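Local coordinates for periplasmic binding protein (Veillonella parvula, PDB 4OVK) that probably binds a solute, not identified here, in the periplasm as the solute-binding component of an ABC transporter, at residues A68-F71 / K72-P76; E134-Q137 / N138-L142; R141-G144 / K145-D148; T190-G193 / N194-N198. One frame throughout, in Å; residues are numbered along the deposited sequence. Where two conformers were deposited one is given.

Contact 1 of 4, residues A68-F71 / K72-P76; sequences ASIF and KTLAP
I70 O accepts from L74 N at 3.0 Å, with a weaker bond from T73 N beside it, as the chain enters the short helix 71-74, and F71 O accepts from A75 N at 2.8 Å. One residue earlier, K72 N reaches S69 O at 3.1 Å, with the donor standing well above the carbonyl plane. In the conformer given, S69 OG accepts from F71 N at 3.2 Å and caps the turn. A75 is the first residue to leave helical geometry, so capping serine and exit lie only six residues apart, a one-turn helix that follows helix 60-67 and packs against helix 41-49. With CG anti to the backbone N (chi1 -158°), the F71 ring is carried along the turn until CE1 lies 3.8 Å from A75 CB, meeting the methyl obliquely. The same ring makes edge-to-face contacts with Y46 and Y66. Just before F71, I70 CG1 comes within 4.4 Å of L74 CG, a loose apolar contact beside Y314 of helix 306-318. K72 leads its amine away from this turn to salt bridges with E79 and E67.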
ATOM      1  N   ALA A  68      13.135  -4.938   1.878  1.00 17.60           N
ATOM      2  CA  ALA A  68      12.651  -4.996   3.269  1.00 19.32           C
ATOM      3  C   ALA A  68      11.391  -5.837   3.466  1.00 18.81           C
ATOM      4  O   ALA A  68      10.901  -5.964   4.591  1.00 23.92           O
ATOM      5  CB  ALA A  68      12.376  -3.588   3.766  1.00 22.05           C
ATOM      6  N   SER A  69      10.851  -6.400   2.397  0.50 17.71           N
ATOM      7  CA  SER A  69       9.572  -7.082   2.490  0.50 17.44           C
ATOM      8  C   SER A  69       9.617  -8.486   1.922  0.50 14.75           C
ATOM      9  O   SER A  69      10.614  -8.909   1.327  0.50 15.36           O
ATOM     10  CB  SER A  69       8.499  -6.265   1.765  0.50 15.74           C
ATOM     11  OG  SER A  69       8.654  -6.373   0.365  0.50 13.90           O
ATOM     12  N   ILE A  70       8.502  -9.186   2.104  1.00 14.33           N
ATOM     13  CA  ILE A  70       8.282 -10.535   1.558  1.00 14.40           C
ATOM     14  C   ILE A  70       8.405 -10.552   0.028  1.00 13.17           C
ATOM     15  O   ILE A  70       8.671 -11.590  -0.566  1.00 14.47           O
ATOM     16  CB  ILE A  70       6.886 -11.082   1.982  1.00 15.48           C
ATOM     17  CG1 ILE A  70       6.707 -12.569   1.631  1.00 20.00           C
ATOM     18  CG2 ILE A  70       5.746 -10.296   1.330  1.00 13.30           C
ATOM     19  CD1 ILE A  70       7.288 -13.523   2.642  1.00 24.43           C
ATOM     20  N   PHE A  71       8.240  -9.385  -0.595  1.00 12.97           N
ATOM     21  CA  PHE A  71       8.433  -9.226  -2.045  1.00 11.82           C
ATOM     22  C   PHE A  71       9.764  -9.858  -2.489  1.00 12.10           C
ATOM     23  O   PHE A  71       9.835 -10.533  -3.528  1.00 13.56           O
ATOM     24  CB  PHE A  71       8.399  -7.710  -2.395  1.00 11.38           C
ATOM     25  CG  PHE A  71       8.066  -7.382  -3.833  1.00 10.78           C
ATOM     26  CD1 PHE A  71       7.813  -8.359  -4.795  1.00 12.76           C
ATOM     27  CD2 PHE A  71       8.009  -6.053  -4.215  1.00 11.53           C
ATOM     28  CE1 PHE A  71       7.514  -8.005  -6.095  1.00 13.46           C
ATOM     29  CE2 PHE A  71       7.704  -5.696  -5.512  1.00 12.12           C
ATOM     30  CZ  PHE A  71       7.465  -6.674  -6.454  1.00 12.69           C
ATOM     31  N   LYS A  72      10.815  -9.658  -1.705  1.00 12.43           N
ATOM     32  CA  LYS A  72      12.137 -10.231  -2.027  1.00 15.51           C
ATOM     33  C   LYS A  72      12.096 -11.760  -2.153  1.00 16.97           C
ATOM     34  O   LYS A  72      12.749 -12.337  -3.017  1.00 17.02           O
ATOM     35  CB  LYS A  72      13.194  -9.842  -0.988  1.00 19.72           C
ATOM     36  CG  LYS A  72      14.600 -10.269  -1.398  1.00 26.03           C
ATOM     37  CD  LYS A  72      15.663  -9.648  -0.514  1.00 31.14           C
ATOM     38  CE  LYS A  72      17.052 -10.167  -0.869  1.00 34.50           C
ATOM     39  NZ  LYS A  72      17.505  -9.750  -2.228  1.00 35.46           N
ATOM     40  N   THR A  73      11.304 -12.406  -1.309  1.00 17.15           N
ATOM     41  CA  THR A  73      11.129 -13.858  -1.372  1.00 19.29           C
ATOM     42  C   THR A  73      10.289 -14.281  -2.561  1.00 18.83           C
ATOM     43  O   THR A  73      10.625 -15.249  -3.250  1.00 20.47           O
ATOM     44  CB  THR A  73      10.452 -14.369  -0.102  1.00 21.17           C
ATOM     45  OG1 THR A  73      11.270 -14.029   1.012  1.00 21.30           O
ATOM     46  CG2 THR A  73      10.262 -15.869  -0.146  1.00 27.75           C
ATOM     47  N   LEU A  74       9.204 -13.550  -2.811  1.00 18.02           N
ATOM     48  CA  LEU A  74       8.334 -13.841  -3.951  1.00 18.70           C
ATOM     49  C   LEU A  74       9.027 -13.662  -5.292  1.00 19.46           C
ATOM     50  O   LEU A  74       8.734 -14.388  -6.226  1.00 22.35           O
ATOM     51  CB  LEU A  74       7.111 -12.934  -3.958  1.00 18.13           C
ATOM     52  CG  LEU A  74       6.230 -12.921  -2.723  1.00 19.98           C
ATOM     53  CD1 LEU A  74       5.149 -11.878  -2.873  1.00 20.43           C
ATOM     54  CD2 LEU A  74       5.643 -14.291  -2.499  1.00 22.50           C
ATOM     55  N   ALA A  75       9.914 -12.678  -5.383  1.00 17.81           N
ATOM     56  CA  ALA A  75      10.464 -12.244  -6.661  1.00 17.86           C
ATOM     57  C   ALA A  75      11.980 -12.044  -6.576  1.00 17.49           C
ATOM     58  O   ALA A  75      12.465 -10.918  -6.702  1.00 16.69           O
ATOM     59  CB  ALA A  75       9.768 -10.959  -7.086  1.00 16.08           C
ATOM     60  N   PRO A  76      12.734 -13.139  -6.358  1.00 21.53           N
ATOM     61  CA  PRO A  76      14.189 -13.044  -6.226  1.00 22.12           C
ATOM     62  C   PRO A  76      14.881 -12.374  -7.425  1.00 20.80           C
ATOM     63  O   PRO A  76      15.888 -11.695  -7.246  1.00 21.03           O
ATOM     64  CB  PRO A  76      14.637 -14.513  -6.045  1.00 25.06           C
ATOM     65  CG  PRO A  76      13.477 -15.348  -6.466  1.00 26.22           C
ATOM     66  CD  PRO A  76      12.259 -14.526  -6.159  1.00 24.49           C
TER

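Contact 2 of 4, residues E134-Q137 / N138-L142; sequences EDIQ and NGIRL
Four successive i to i+4 backbone bonds, from E134 O to N138 N through Q137 O to R141 N, run through regular helix; the first is nearly straight at 172°, with N138 N 2.9 Å from E134 O. Over that carbonyl the N138 side chain folds back: its CG is beside the backbone N (chi1 -65°), which brings N138 CG to 3.4 Å from E134 O. N138 ND2 is equally near the same oxygen, but at a poor angle, and no hydrogen bond forms. The extended E134 chain crosses it at a slant, its carboxylate plane turned 62° from the amide, and E134 OE2 stays 3.7 Å from N138 ND2, a polar neighbour and not a bonded one. Replacing N138 by an alanine would probably leave the E134 carbonyl less covered and the E134 chain without the amide it crosses. These turns belong to helix 133-147, which packs with its apolar side on helix 41-49 and with another side on helix 150-170, and farther along meets the parallel sheet at strands 104-108 and 125-128. On the apolar side, I136 CG2 meets I140 CD1 at 3.7 Å, the two branches crossing obliquely. I140 CG1 also lies 3.3 Å from I136 O, so its chain covers the carbonyl that binds I140 N; I44 of helix 41-49 touches both isoleucines. Facing helix 150-170, Q137 in the conformer given leans against H160 and K161, while R141 sends its guanidinium to a salt bridge with E154.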
ATOM      1  N   GLU A 134     -10.106   3.884  -6.024  1.00 43.58           N
ATOM      2  CA  GLU A 134     -10.602   3.689  -7.404  1.00 41.46           C
ATOM      3  C   GLU A 134      -9.462   3.771  -8.423  1.00 34.88           C
ATOM      4  O   GLU A 134      -9.472   3.050  -9.425  1.00 34.87           O
ATOM      5  CB  GLU A 134     -11.700   4.692  -7.782  1.00 48.57           C
ATOM      6  CG  GLU A 134     -12.540   4.233  -8.980  1.00 57.27           C
ATOM      7  CD  GLU A 134     -13.441   5.318  -9.570  1.00 61.03           C
ATOM      8  OE1 GLU A 134     -13.617   6.376  -8.925  1.00 78.10           O
ATOM      9  OE2 GLU A 134     -13.989   5.109 -10.686  1.00 60.48           O
ATOM     10  N   ASP A 135      -8.492   4.650  -8.164  1.00 38.46           N
ATOM     11  CA  ASP A 135      -7.290   4.770  -9.002  1.00 37.64           C
ATOM     12  C   ASP A 135      -6.511   3.459  -9.060  1.00 32.91           C
ATOM     13  O   ASP A 135      -5.984   3.099 -10.118  1.00 31.45           O
ATOM     14  CB  ASP A 135      -6.366   5.891  -8.486  1.00 43.81           C
ATOM     15  CG  ASP A 135      -6.926   7.297  -8.737  1.00 48.49           C
ATOM     16  OD1 ASP A 135      -7.840   7.449  -9.573  1.00 52.80           O
ATOM     17  OD2 ASP A 135      -6.433   8.255  -8.096  1.00 60.19           O
ATOM     18  N   ILE A 136      -6.433   2.751  -7.931  1.00 30.47           N
ATOM     19  CA  ILE A 136      -5.805   1.430  -7.919  1.00 25.66           C
ATOM     20  C   ILE A 136      -6.555   0.473  -8.870  1.00 22.04           C
ATOM     21  O   ILE A 136      -5.932  -0.182  -9.697  1.00 20.51           O
ATOM     22  CB  ILE A 136      -5.706   0.806  -6.504  1.00 27.37           C
ATOM     23  CG1 ILE A 136      -4.940   1.719  -5.520  1.00 33.32           C
ATOM     24  CG2 ILE A 136      -5.036  -0.558  -6.582  1.00 25.81           C
ATOM     25  CD1 ILE A 136      -3.444   1.830  -5.764  1.00 36.23           C
ATOM     26  N   GLN A 137      -7.881   0.405  -8.753  0.50 21.99           N
ATOM     27  CA  GLN A 137      -8.673  -0.513  -9.579  0.50 18.88           C
ATOM     28  C   GLN A 137      -8.580  -0.189 -11.079  0.50 18.93           C
ATOM     29  O   GLN A 137      -8.386  -1.088 -11.898  0.50 17.37           O
ATOM     30  CB  GLN A 137     -10.138  -0.519  -9.126  0.50 19.43           C
ATOM     31  CG  GLN A 137     -10.366  -1.152  -7.760  0.50 20.25           C
ATOM     32  CD  GLN A 137     -11.769  -0.895  -7.237  0.50 21.41           C
ATOM     33  OE1 GLN A 137     -12.726  -0.819  -8.011  0.50 25.99           O
ATOM     34  NE2 GLN A 137     -11.896  -0.754  -5.922  0.50 21.26           N
ATOM     35  N   ASN A 138      -8.706   1.084 -11.436  1.00 20.04           N
ATOM     36  CA  ASN A 138      -8.589   1.485 -12.844  1.00 18.81           C
ATOM     37  C   ASN A 138      -7.196   1.223 -13.396  1.00 17.03           C
ATOM     38  O   ASN A 138      -7.049   0.800 -14.555  1.00 17.55           O
ATOM     39  CB  ASN A 138      -8.962   2.958 -13.041  1.00 23.07           C
ATOM     40  CG  ASN A 138     -10.413   3.233 -12.727  1.00 26.37           C
ATOM     41  OD1 ASN A 138     -11.275   2.372 -12.928  1.00 27.44           O
ATOM     42  ND2 ASN A 138     -10.698   4.434 -12.230  1.00 30.79           N
ATOM     43  N   GLY A 139      -6.178   1.438 -12.558  1.00 14.21           N
ATOM     44  CA  GLY A 139      -4.796   1.134 -12.943  1.00 14.89           C
ATOM     45  C   GLY A 139      -4.570  -0.358 -13.150  1.00 14.70           C
ATOM     46  O   GLY A 139      -3.889  -0.775 -14.087  1.00 13.33           O
ATOM     47  N   ILE A 140      -5.171  -1.175 -12.293  1.00 14.94           N
ATOM     48  CA  ILE A 140      -5.081  -2.625 -12.461  1.00 14.31           C
ATOM     49  C   ILE A 140      -5.708  -3.070 -13.792  1.00 13.61           C
ATOM     50  O   ILE A 140      -5.164  -3.925 -14.499  1.00 12.12           O
ATOM     51  CB  ILE A 140      -5.714  -3.354 -11.268  1.00 14.74           C
ATOM     52  CG1 ILE A 140      -4.792  -3.207 -10.059  1.00 18.17           C
ATOM     53  CG2 ILE A 140      -5.950  -4.813 -11.591  1.00 14.80           C
ATOM     54  CD1 ILE A 140      -5.459  -3.533  -8.744  1.00 19.90           C
ATOM     55  N   ARG A 141      -6.843  -2.473 -14.132  1.00 16.26           N
ATOM     56  CA  ARG A 141      -7.554  -2.839 -15.354  1.00 16.24           C
ATOM     57  C   ARG A 141      -6.683  -2.516 -16.564  1.00 16.17           C
ATOM     58  O   ARG A 141      -6.546  -3.331 -17.491  1.00 15.21           O
ATOM     59  CB  ARG A 141      -8.900  -2.130 -15.415  1.00 18.08           C
ATOM     60  CG  ARG A 141      -9.758  -2.551 -16.603  1.00 20.19           C
ATOM     61  CD  ARG A 141     -11.195  -2.117 -16.420  1.00 22.71           C
ATOM     62  NE  ARG A 141     -11.900  -2.944 -15.446  1.00 22.60           N
ATOM     63  CZ  ARG A 141     -12.814  -2.506 -14.583  1.00 26.74           C
ATOM     64  NH1 ARG A 141     -13.385  -3.362 -13.749  1.00 28.64           N
ATOM     65  NH2 ARG A 141     -13.159  -1.223 -14.529  1.00 32.17           N
ATOM     66  N   LEU A 142      -6.075  -1.330 -16.529  1.00 15.52           N
ATOM     67  CA  LEU A 142      -5.131  -0.904 -17.555  1.00 15.73           C
ATOM     68  C   LEU A 142      -3.957  -1.879 -17.671  1.00 14.35           C
ATOM     69  O   LEU A 142      -3.598  -2.299 -18.784  1.00 15.62           O
ATOM     70  CB  LEU A 142      -4.646   0.524 -17.249  1.00 16.86           C
ATOM     71  CG  LEU A 142      -3.486   1.117 -18.066  1.00 19.98           C
ATOM     72  CD1 LEU A 142      -3.852   1.236 -19.529  1.00 22.58           C
ATOM     73  CD2 LEU A 142      -3.104   2.483 -17.534  1.00 22.32           C
TER

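Contact 3 of 4, residues R141-G144 / K145-D148; sequences RLLG and KILD
L142 and I146 make the closest apolar meeting on this last stretch of helix 133-147: I146 CD1 lies 3.9 Å from L142 CG, and the two side chains meet at a slant. The same I146 CD1 only grazes L143 CD2 at 4.5 Å. L147 drapes over the preceding turn: its CG, held beside the backbone N (chi1 -64°), lies over L143 O at 3.3 Å, while L147 CD1 rests 4.3 Å from L143 CB. Strands 104-108 and 125-128 meet this surface through L143, L142 and I146, and helix 41-49 covers L143 and L147. Beneath the side chains, I146 N binds L142 O at 3.0 Å and L147 N binds L143 O at 2.8 Å. Toward solvent, K145 runs beside R141 in the same direction, with K145 NZ 3.8 Å from R141 CG. K145 NZ is 5.5 Å from R141 NE, already paired with E154. D148, with positive phi, leaves the helix, and K15 reaches its carboxylate as well as the carbonyls of K145 and I146. The chemistry therefore divides by face, aliphatic toward the parallel sheet and charged outside, and K15 would probably offset the partial negative charge of the helix C terminus.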
ATOM      1  N   ARG A 141      -6.843  -2.473 -14.132  1.00 16.26           N
ATOM      2  CA  ARG A 141      -7.554  -2.839 -15.354  1.00 16.24           C
ATOM      3  C   ARG A 141      -6.683  -2.516 -16.564  1.00 16.17           C
ATOM      4  O   ARG A 141      -6.546  -3.331 -17.491  1.00 15.21           O
ATOM      5  CB  ARG A 141      -8.900  -2.130 -15.415  1.00 18.08           C
ATOM      6  CG  ARG A 141      -9.758  -2.551 -16.603  1.00 20.19           C
ATOM      7  CD  ARG A 141     -11.195  -2.117 -16.420  1.00 22.71           C
ATOM      8  NE  ARG A 141     -11.900  -2.944 -15.446  1.00 22.60           N
ATOM      9  CZ  ARG A 141     -12.814  -2.506 -14.583  1.00 26.74           C
ATOM     10  NH1 ARG A 141     -13.385  -3.362 -13.749  1.00 28.64           N
ATOM     11  NH2 ARG A 141     -13.159  -1.223 -14.529  1.00 32.17           N
ATOM     12  N   LEU A 142      -6.075  -1.330 -16.529  1.00 15.52           N
ATOM     13  CA  LEU A 142      -5.131  -0.904 -17.555  1.00 15.73           C
ATOM     14  C   LEU A 142      -3.957  -1.879 -17.671  1.00 14.35           C
ATOM     15  O   LEU A 142      -3.598  -2.299 -18.784  1.00 15.62           O
ATOM     16  CB  LEU A 142      -4.646   0.524 -17.249  1.00 16.86           C
ATOM     17  CG  LEU A 142      -3.486   1.117 -18.066  1.00 19.98           C
ATOM     18  CD1 LEU A 142      -3.852   1.236 -19.529  1.00 22.58           C
ATOM     19  CD2 LEU A 142      -3.104   2.483 -17.534  1.00 22.32           C
ATOM     20  N   LEU A 143      -3.351  -2.249 -16.538  1.00 13.14           N
ATOM     21  CA  LEU A 143      -2.262  -3.227 -16.557  1.00 13.79           C
ATOM     22  C   LEU A 143      -2.684  -4.562 -17.175  1.00 12.65           C
ATOM     23  O   LEU A 143      -1.900  -5.211 -17.868  1.00 14.24           O
ATOM     24  CB  LEU A 143      -1.710  -3.442 -15.151  1.00 14.11           C
ATOM     25  CG  LEU A 143      -0.885  -2.277 -14.621  1.00 15.27           C
ATOM     26  CD1 LEU A 143      -0.547  -2.552 -13.159  1.00 16.81           C
ATOM     27  CD2 LEU A 143       0.367  -2.061 -15.457  1.00 17.97           C
ATOM     28  N   GLY A 144      -3.915  -4.979 -16.912  1.00 13.00           N
ATOM     29  CA  GLY A 144      -4.450  -6.191 -17.506  1.00 13.37           C
ATOM     30  C   GLY A 144      -4.460  -6.154 -19.025  1.00 13.82           C
ATOM     31  O   GLY A 144      -4.178  -7.148 -19.675  1.00 15.71           O
ATOM     32  N   LYS A 145      -4.761  -4.989 -19.591  1.00 13.77           N
ATOM     33  CA  LYS A 145      -4.764  -4.816 -21.048  1.00 16.33           C
ATOM     34  C   LYS A 145      -3.334  -4.773 -21.579  1.00 14.49           C
ATOM     35  O   LYS A 145      -3.026  -5.371 -22.596  1.00 18.80           O
ATOM     36  CB  LYS A 145      -5.504  -3.540 -21.430  1.00 20.94           C
ATOM     37  CG  LYS A 145      -6.999  -3.653 -21.210  1.00 28.09           C
ATOM     38  CD  LYS A 145      -7.790  -2.698 -22.083  1.00 37.01           C
ATOM     39  CE  LYS A 145      -9.287  -2.890 -21.871  1.00 42.02           C
ATOM     40  NZ  LYS A 145      -9.656  -2.750 -20.439  1.00 34.63           N
ATOM     41  N   ILE A 146      -2.457  -4.088 -20.866  1.00 14.10           N
ATOM     42  CA  ILE A 146      -1.045  -4.014 -21.259  1.00 15.06           C
ATOM     43  C   ILE A 146      -0.382  -5.395 -21.249  1.00 15.12           C
ATOM     44  O   ILE A 146       0.294  -5.788 -22.205  1.00 16.28           O
ATOM     45  CB  ILE A 146      -0.283  -3.040 -20.351  1.00 15.22           C
ATOM     46  CG1 ILE A 146      -0.764  -1.610 -20.636  1.00 16.46           C
ATOM     47  CG2 ILE A 146       1.230  -3.175 -20.549  1.00 15.02           C
ATOM     48  CD1 ILE A 146      -0.306  -0.587 -19.633  1.00 16.74           C
ATOM     49  N   LEU A 147      -0.607  -6.131 -20.169  1.00 13.83           N
ATOM     50  CA  LEU A 147       0.029  -7.423 -19.950  1.00 15.47           C
ATOM     51  C   LEU A 147      -0.710  -8.603 -20.581  1.00 15.61           C
ATOM     52  O   LEU A 147      -0.238  -9.728 -20.481  1.00 16.58           O
ATOM     53  CB  LEU A 147       0.139  -7.671 -18.443  1.00 16.65           C
ATOM     54  CG  LEU A 147       1.033  -6.701 -17.684  1.00 18.33           C
ATOM     55  CD1 LEU A 147       0.771  -6.794 -16.185  1.00 19.78           C
ATOM     56  CD2 LEU A 147       2.466  -7.019 -18.040  1.00 24.37           C
ATOM     57  N   ASP A 148      -1.862  -8.356 -21.215  1.00 16.23           N
ATOM     58  CA  ASP A 148      -2.770  -9.415 -21.664  1.00 17.30           C
ATOM     59  C   ASP A 148      -3.084 -10.416 -20.548  1.00 17.15           C
ATOM     60  O   ASP A 148      -2.992 -11.634 -20.739  1.00 16.13           O
ATOM     61  CB  ASP A 148      -2.221 -10.116 -22.908  1.00 19.97           C
ATOM     62  CG  ASP A 148      -2.350  -9.260 -24.142  1.00 26.08           C
ATOM     63  OD1 ASP A 148      -3.496  -8.917 -24.499  1.00 41.22           O
ATOM     64  OD2 ASP A 148      -1.323  -8.926 -24.759  1.00 37.69           O
TER

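Contact 4 of 4, residues T190-G193 / N194-N198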
ATOM      1  N   THR A 190       4.395  12.872  14.357  1.00 24.89           N
ATOM      2  CA  THR A 190       3.670  13.069  13.117  1.00 24.19           C
ATOM      3  C   THR A 190       2.588  12.009  13.002  1.00 22.53           C
ATOM      4  O   THR A 190       2.856  10.815  13.159  1.00 20.00           O
ATOM      5  CB  THR A 190       4.614  12.997  11.913  1.00 25.43           C
ATOM      6  OG1 THR A 190       5.637  13.979  12.079  1.00 31.88           O
ATOM      7  CG2 THR A 190       3.858  13.267  10.618  1.00 25.91           C
ATOM      8  N   VAL A 191       1.366  12.464  12.730  1.00 21.90           N
ATOM      9  CA  VAL A 191       0.187  11.607  12.749  1.00 23.01           C
ATOM     10  C   VAL A 191      -0.587  11.769  11.446  1.00 24.61           C
ATOM     11  O   VAL A 191      -0.407  12.757  10.719  1.00 26.39           O
ATOM     12  CB  VAL A 191      -0.728  11.939  13.957  1.00 24.78           C
ATOM     13  CG1 VAL A 191       0.075  11.880  15.255  1.00 25.20           C
ATOM     14  CG2 VAL A 191      -1.381  13.313  13.808  1.00 26.91           C
ATOM     15  N   ALA A 192      -1.440  10.792  11.160  1.00 25.48           N
ATOM     16  CA  ALA A 192      -2.321  10.841  10.001  1.00 27.48           C
ATOM     17  C   ALA A 192      -3.442  11.850  10.236  1.00 28.11           C
ATOM     18  O   ALA A 192      -4.181  11.737  11.211  1.00 27.89           O
ATOM     19  CB  ALA A 192      -2.910   9.469   9.738  1.00 23.74           C
ATOM     20  N   GLY A 193      -3.555  12.829   9.340  1.00 29.93           N
ATOM     21  CA  GLY A 193      -4.550  13.899   9.454  1.00 27.38           C
ATOM     22  C   GLY A 193      -5.809  13.591   8.665  1.00 28.99           C
ATOM     23  O   GLY A 193      -5.929  12.520   8.054  1.00 31.23           O
ATOM     24  N   ASN A 194      -6.753  14.529   8.665  1.00 32.30           N
ATOM     25  CA  ASN A 194      -8.075  14.259   8.081  1.00 36.17           C
ATOM     26  C   ASN A 194      -8.140  14.272   6.543  1.00 34.49           C
ATOM     27  O   ASN A 194      -9.202  14.039   5.976  1.00 38.78           O
ATOM     28  CB  ASN A 194      -9.148  15.166   8.696  1.00 36.89           C
ATOM     29  CG  ASN A 194      -8.928  16.640   8.400  1.00 40.34           C
ATOM     30  OD1 ASN A 194      -8.506  17.020   7.302  1.00 41.70           O
ATOM     31  ND2 ASN A 194      -9.226  17.484   9.385  1.00 40.73           N
ATOM     32  N   ASN A 195      -7.016  14.523   5.872  1.00 37.37           N
ATOM     33  CA  ASN A 195      -6.935  14.315   4.424  1.00 38.56           C
ATOM     34  C   ASN A 195      -6.314  12.968   4.054  1.00 38.49           C
ATOM     35  O   ASN A 195      -6.213  12.652   2.876  1.00 39.85           O
ATOM     36  CB  ASN A 195      -6.158  15.449   3.758  1.00 43.60           C
ATOM     37  CG  ASN A 195      -6.798  16.801   3.983  1.00 44.13           C
ATOM     38  OD1 ASN A 195      -6.185  17.709   4.542  1.00 57.75           O
ATOM     39  ND2 ASN A 195      -8.041  16.938   3.557  1.00 52.30           N
ATOM     40  N   SER A 196      -5.917  12.169   5.044  1.00 33.48           N
ATOM     41  CA  SER A 196      -5.286  10.869   4.767  1.00 31.46           C
ATOM     42  C   SER A 196      -6.308   9.777   4.505  1.00 29.68           C
ATOM     43  O   SER A 196      -7.403   9.774   5.076  1.00 32.36           O
ATOM     44  CB  SER A 196      -4.406  10.428   5.937  1.00 31.16           C
ATOM     45  OG  SER A 196      -5.195  10.164   7.082  1.00 31.90           O
ATOM     46  N   VAL A 197      -5.929   8.830   3.653  1.00 30.92           N
ATOM     47  CA  VAL A 197      -6.698   7.600   3.484  1.00 30.16           C
ATOM     48  C   VAL A 197      -6.771   6.813   4.798  1.00 26.56           C
ATOM     49  O   VAL A 197      -7.747   6.100   5.048  1.00 28.83           O
ATOM     50  CB  VAL A 197      -6.107   6.705   2.375  1.00 34.15           C
ATOM     51  CG1 VAL A 197      -4.702   6.222   2.742  1.00 36.72           C
ATOM     52  CG2 VAL A 197      -7.041   5.535   2.074  1.00 35.16           C
ATOM     53  N   ASN A 198      -5.755   6.953   5.640  1.00 22.83           N
ATOM     54  CA  ASN A 198      -5.748   6.264   6.940  1.00 21.38           C
ATOM     55  C   ASN A 198      -6.961   6.638   7.808  1.00 22.96           C
ATOM     56  O   ASN A 198      -7.518   5.790   8.503  1.00 23.35           O
ATOM     57  CB  ASN A 198      -4.451   6.554   7.712  1.00 23.22           C
ATOM     58  CG  ASN A 198      -3.209   6.324   6.877  1.00 26.41           C
ATOM     59  OD1 ASN A 198      -2.868   7.134   6.008  1.00 33.60           O
ATOM     60  ND2 ASN A 198      -2.534   5.223   7.123  1.00 34.29           N
TER
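S196 turns its hydroxyl back on G193, the residue that opens the turn, and grips its carbonyl twice. S196 OG donates to G193 O at 2.7 Å, approaching in the carbonyl plane, while S196 N binds the same G193 O at 3.0 Å from well above that plane. The side-chain torsion makes this possible: OG sits between the backbone N and the carbonyl carbon (chi1 66°), and from there it also accepts from Q199 N in the first turn of the helix that follows. One hydroxyl thus gives its proton backward to the residue just after strand 190-192 and takes an N-H from the helix ahead. With the hydroxyl gone, as in an alanine here, Q199 N is likely to lose its cap and G193 O to keep one donor of two. A192 points its methyl toward the same spot: A192 CB lies 3.6 Å from S196 OG and 3.9 Å from N198 CB. N198, in the first turn of the helix, has its CG beside the backbone N, and both it and A192 touch Y183 and W218 of adjoining strands. At the outer corner N194 ND2 bonds to K212 O and N195 OD1 to G216 N. The chain thus passes from strand 190-192, antiparallel to 218-220, into helix 197-204 by a type I beta turn, G193 to S196, that runs directly into a serine N-cap, with S196 OG accepting from Q199 N.

Overall arrangement
From the N terminus, contact 1 comes first, where the chain leaves helix 60-67 and makes the single turn of 71-74; its faces pack on helices 41-49 and 306-318. Contact 2 and contact 3 follow on helix 133-147, overlapping at R141 and L142 with centres 10 Å apart, and they carry that helix from its N-terminal half to its exit at D148. Helix 41-49 touches contacts 1, 2 and 3, although contact 1 lies 23 Å from either of the others between centres. Contact 4 comes last, joining strand 190-192 to helix 197-204 beside the second parallel sheet, with its centre about 32 Å from that of contact 3. All four are local; contacts 2 and 3 overlap, the others follow in series, and none encloses another.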